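Spore coat polysaccharide biosynthesis protein SpsE (Bacillus subtilis, PDB 1VLI) probably acts as an N-acylneuraminate-9-phosphate synthase in the making of spore coat polysaccharide. Local coordinates at residues I32-I37 against A60-M65; A189-V194 against A242-K247. All blocks are in the same frame, centred on the assembly; numbering follows the deposited sequence.

Contact 1: residues I32-I37 against A60-M65; sequences IAEAGI and AVKFQM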
# COMPACT_ATOMS: atom_id res chain seq x y z
N ILE A 32 -9.62 5.38 6.60
CA ILE A 32 -9.34 5.63 5.17
C ILE A 32 -10.42 4.96 4.33
O ILE A 32 -10.53 3.73 4.30
CB ILE A 32 -8.01 5.07 4.83
CG1 ILE A 32 -6.93 5.61 5.77
CG2 ILE A 32 -7.60 5.34 3.40
CD1 ILE A 32 -5.60 4.78 5.70
N ALA A 33 -11.25 5.78 3.66
CA ALA A 33 -12.18 5.21 2.69
C ALA A 33 -11.47 5.07 1.35
O ALA A 33 -10.97 6.05 0.80
CB ALA A 33 -13.40 6.06 2.58
N GLU A 34 -11.44 3.85 0.82
CA GLU A 34 -10.65 3.52 -0.36
C GLU A 34 -11.58 3.44 -1.59
O GLU A 34 -12.35 2.49 -1.77
CB GLU A 34 -9.80 2.25 -0.05
CG GLU A 34 -9.52 1.22 -1.15
CD GLU A 34 -8.39 1.60 -2.08
OE1 GLU A 34 -8.31 2.77 -2.54
OE2 GLU A 34 -7.58 0.70 -2.39
N ALA A 35 -11.53 4.52 -2.39
CA ALA A 35 -12.37 4.71 -3.58
C ALA A 35 -11.84 3.96 -4.80
O ALA A 35 -12.63 3.56 -5.66
CB ALA A 35 -12.53 6.21 -3.89
N GLY A 36 -10.52 3.75 -4.85
CA GLY A 36 -9.89 2.97 -5.91
C GLY A 36 -10.08 3.59 -7.28
O GLY A 36 -9.56 4.68 -7.55
N ILE A 37 -10.80 2.88 -8.15
CA ILE A 37 -11.18 3.37 -9.47
C ILE A 37 -12.70 3.43 -9.65
O ILE A 37 -13.20 3.61 -10.75
CB ILE A 37 -10.53 2.55 -10.63
CG1 ILE A 37 -11.01 1.10 -10.65
CG2 ILE A 37 -9.02 2.65 -10.59
CD1 ILE A 37 -10.60 0.36 -11.97
N ALA A 60 -10.06 10.13 5.66
CA ALA A 60 -9.25 10.18 4.46
C ALA A 60 -10.04 9.52 3.37
O ALA A 60 -10.90 8.66 3.65
CB ALA A 60 -7.91 9.41 4.68
N VAL A 61 -9.76 9.90 2.13
CA VAL A 61 -10.34 9.24 0.98
C VAL A 61 -9.19 8.95 0.06
O VAL A 61 -8.33 9.81 -0.17
CB VAL A 61 -11.43 10.11 0.28
CG1 VAL A 61 -10.80 11.39 -0.28
CG2 VAL A 61 -12.15 9.30 -0.84
N LYS A 62 -9.15 7.71 -0.43
CA LYS A 62 -8.02 7.26 -1.20
C LYS A 62 -8.40 6.88 -2.64
O LYS A 62 -9.31 6.05 -2.84
CB LYS A 62 -7.37 6.09 -0.48
CG LYS A 62 -6.42 5.34 -1.39
CD LYS A 62 -5.11 5.14 -0.76
CE LYS A 62 -5.10 3.78 -0.02
NZ LYS A 62 -5.20 2.65 -0.97
N PHE A 63 -7.68 7.47 -3.62
CA PHE A 63 -7.84 7.21 -5.06
C PHE A 63 -6.57 6.62 -5.68
O PHE A 63 -5.45 6.98 -5.31
CB PHE A 63 -8.18 8.51 -5.82
CG PHE A 63 -9.60 8.99 -5.58
CD1 PHE A 63 -10.65 8.52 -6.37
CD2 PHE A 63 -9.88 9.88 -4.55
CE1 PHE A 63 -11.95 8.92 -6.14
CE2 PHE A 63 -11.20 10.29 -4.31
CZ PHE A 63 -12.24 9.81 -5.10
N GLN A 64 -6.75 5.71 -6.65
CA GLN A 64 -5.62 5.26 -7.48
C GLN A 64 -5.23 6.32 -8.49
O GLN A 64 -6.08 6.79 -9.27
CB GLN A 64 -5.99 3.99 -8.22
CG GLN A 64 -4.80 3.12 -8.59
CD GLN A 64 -5.22 1.86 -9.35
OE1 GLN A 64 -4.89 1.71 -10.52
NE2 GLN A 64 -5.96 0.99 -8.69
N MSE A 65 -3.96 6.70 -8.49
CA MSE A 65 -3.48 7.67 -9.46
C MSE A 65 -2.71 7.06 -10.61
O MSE A 65 -2.74 7.58 -11.71
CB MSE A 65 -2.66 8.75 -8.79
CG MSE A 65 -3.53 9.77 -8.09
SE MSE A 65 -2.47 11.26 -7.40
CE MSE A 65 -1.63 11.82 -9.03
O HOH W 1 -8.78 6.34 -9.62
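Lys62 leaves its strand with CG opposite the backbone N (chi1 165°), then folds at each later torsion; Glu34 is bent at chi2 (81°), and the two side chains meet obliquely. Two features show the fit: Glu34 OE1 rests on Lys62 CG at 3.4 Å, and OE2 makes a weak salt bridge with Lys62 NZ, whose stronger partner is Glu246. With an alanine in place of Glu34, Lys62 NZ would probably lose this second, weaker carboxylate and the bent lysine chain the cover of OE1. The Glu34 side chain is about 4 Å (nearest atoms) from the bound zinc ion. The backbones are parallel, Ala33 N bonding Ala60 O at 2.9 Å and Lys62 N bonding Ala33 O at 2.8 Å. A beta bulge follows: Lys62 O is gripped by Ala35 N (2.7 Å, in the carbonyl plane) and by Gly36 N (3.3 Å), which shifts the register by one. Gly36 has a positive phi (64°), favourable to glycine, and its O takes Gln64 N. The bulge also turns Ala35 CB over one face of the Phe63 ring, 3.9 Å from its centroid. This beta-alpha-beta unit belongs to a TIM barrel: helix 43-56 packs on Ala33 and Phe63, while strands 244-248 and 116-118 flank the pair.

Contact 2: residues A189-V194 against A242-K247; sequences AIMHCV and AKLIEK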
# COMPACT_ATOMS: atom_id res chain seq x y z
N ALA A 189 3.55 3.81 9.63
CA ALA A 189 2.37 3.01 10.00
C ALA A 189 2.44 1.73 9.16
O ALA A 189 2.76 1.79 7.97
CB ALA A 189 1.07 3.74 9.74
N ILE A 190 2.11 0.60 9.78
CA ILE A 190 2.26 -0.72 9.14
C ILE A 190 0.87 -1.33 9.11
O ILE A 190 0.26 -1.48 10.15
CB ILE A 190 3.20 -1.61 9.99
CG1 ILE A 190 4.57 -0.93 10.18
CG2 ILE A 190 3.36 -3.01 9.37
CD1 ILE A 190 5.60 -1.76 10.90
N MSE A 191 0.34 -1.63 7.92
CA MSE A 191 -1.00 -2.21 7.82
C MSE A 191 -0.90 -3.73 7.71
O MSE A 191 -0.17 -4.24 6.90
CB MSE A 191 -1.77 -1.69 6.63
CG MSE A 191 -1.78 -0.12 6.46
SE MSE A 191 -2.78 0.72 7.86
CE MSE A 191 -4.58 0.45 7.17
N HIS A 192 -1.65 -4.45 8.53
CA HIS A 192 -1.90 -5.86 8.30
C HIS A 192 -2.98 -5.96 7.25
O HIS A 192 -3.84 -5.10 7.17
CB HIS A 192 -2.36 -6.54 9.59
CG HIS A 192 -2.84 -7.94 9.39
ND1 HIS A 192 -2.09 -8.90 8.74
CD2 HIS A 192 -3.99 -8.56 9.77
CE1 HIS A 192 -2.75 -10.04 8.74
NE2 HIS A 192 -3.90 -9.86 9.36
N CYS A 193 -2.97 -7.04 6.48
CA CYS A 193 -3.75 -7.06 5.27
C CYS A 193 -3.76 -8.45 4.66
O CYS A 193 -2.77 -9.16 4.73
CB CYS A 193 -3.05 -6.11 4.30
SG CYS A 193 -3.90 -5.96 2.77
N VAL A 194 -4.87 -8.83 4.03
CA VAL A 194 -4.95 -10.07 3.22
C VAL A 194 -5.19 -9.76 1.72
O VAL A 194 -6.16 -9.06 1.38
CB VAL A 194 -6.10 -10.95 3.71
CG1 VAL A 194 -6.05 -12.30 3.04
CG2 VAL A 194 -6.08 -11.08 5.22
N ALA A 242 -5.78 -1.79 16.67
CA ALA A 242 -5.49 -1.16 15.34
C ALA A 242 -5.74 0.35 15.43
O ALA A 242 -6.69 0.77 16.05
CB ALA A 242 -6.39 -1.76 14.25
N LYS A 243 -4.89 1.17 14.83
CA LYS A 243 -5.09 2.64 14.92
C LYS A 243 -5.43 3.33 13.57
O LYS A 243 -5.65 4.56 13.52
CB LYS A 243 -3.88 3.31 15.59
CG LYS A 243 -3.50 2.73 16.95
CD LYS A 243 -4.63 2.92 17.97
CE LYS A 243 -4.91 4.39 18.27
NZ LYS A 243 -5.82 4.54 19.46
N LEU A 244 -5.44 2.53 12.50
CA LEU A 244 -5.99 2.90 11.22
C LEU A 244 -6.73 1.71 10.64
O LEU A 244 -6.37 0.53 10.91
CB LEU A 244 -4.92 3.31 10.22
CG LEU A 244 -3.64 4.07 10.56
CD1 LEU A 244 -2.66 3.12 11.29
CD2 LEU A 244 -3.06 4.46 9.26
N ILE A 245 -7.77 2.03 9.87
CA ILE A 245 -8.61 1.05 9.17
C ILE A 245 -8.77 1.55 7.77
O ILE A 245 -9.10 2.72 7.57
CB ILE A 245 -10.02 0.91 9.82
CG1 ILE A 245 -9.97 0.46 11.28
CG2 ILE A 245 -10.94 -0.04 9.02
CD1 ILE A 245 -9.29 -1.00 11.53
N GLU A 246 -8.56 0.66 6.80
CA GLU A 246 -8.82 0.97 5.41
C GLU A 246 -9.92 0.00 4.92
O GLU A 246 -9.84 -1.22 5.17
CB GLU A 246 -7.53 0.79 4.62
CG GLU A 246 -7.50 1.38 3.22
CD GLU A 246 -6.20 1.05 2.49
OE1 GLU A 246 -5.25 0.51 3.12
OE2 GLU A 246 -6.13 1.31 1.27
N LYS A 247 -10.96 0.55 4.27
CA LYS A 247 -12.02 -0.25 3.65
C LYS A 247 -12.41 0.34 2.30
O LYS A 247 -12.48 1.58 2.18
CB LYS A 247 -13.26 -0.28 4.56
CG LYS A 247 -14.31 -1.35 4.25
CD LYS A 247 -14.08 -2.64 4.99
CE LYS A 247 -15.37 -3.46 5.09
NZ LYS A 247 -15.11 -4.81 5.67
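Met191, a selenomethionine, reaches across to Leu244 and Glu246 from a strand that is not a direct neighbour of theirs. The two strand segments approach to 8.6 Å between axes and share no hydrogen bond; in the sheet, strand 220-225 lies between them. The fuller part is at Leu244, which buries 62 Å² against the other segment. Met191 CG sits beside the backbone N and the chain bends again at chi2 (-68°) and chi3 (-80°), a curl that carries SE to 4.0 Å from Leu244 CD2, the two side chains crossing at about a right angle. The other branch of Leu244 also takes part, CD1 meeting Ala189 CB at 4.1 Å. At Glu246 the contact is thinner in extent, though not in distance: 28 Å² is buried, and a single methyl, Met191 CE, lies 3.9 Å from Glu246 CB, the selenomethionine side chain crossing the extended glutamate at about a right angle. This is no solvent face, since every touching residue is buried. The zinc, whose site includes His226 and His248, lies about 5 Å from the nearest atom of the Glu246 side chain. Glu246 OE1 is hydrogen-bonded to Ser224 OG, and OE2 pairs with Lys62. Across the two segments themselves the chemistry is apolar, which implies cohesion through van der Waals packing, with strand alignment set by backbone bonds to the intervening strand 220-225.

In the fold
From the N terminus, contact 1 comes first, closing a 22-residue loop that carries helix 43-56. Contact 2 opens only later and closes a 47-residue loop containing helix 208-215, strand 220-225 and helix 232-239. The two are therefore in series, neither nested nor crossed. Their centres are 14 Å apart, but the parallel sheet brings them together: strand 30-36, the first of the barrel, lies beside 244-248, the last. The evidence is the Lys62 NZ to Glu246 OE2 salt bridge (2.8 Å) and, at that seam, a probable hydrogen bond from Glu34 N to Lys247 O and packing of Ile32 CG2 on Glu246 CG. Contact 1 thus joins adjacent strands, whereas contact 2 spans one.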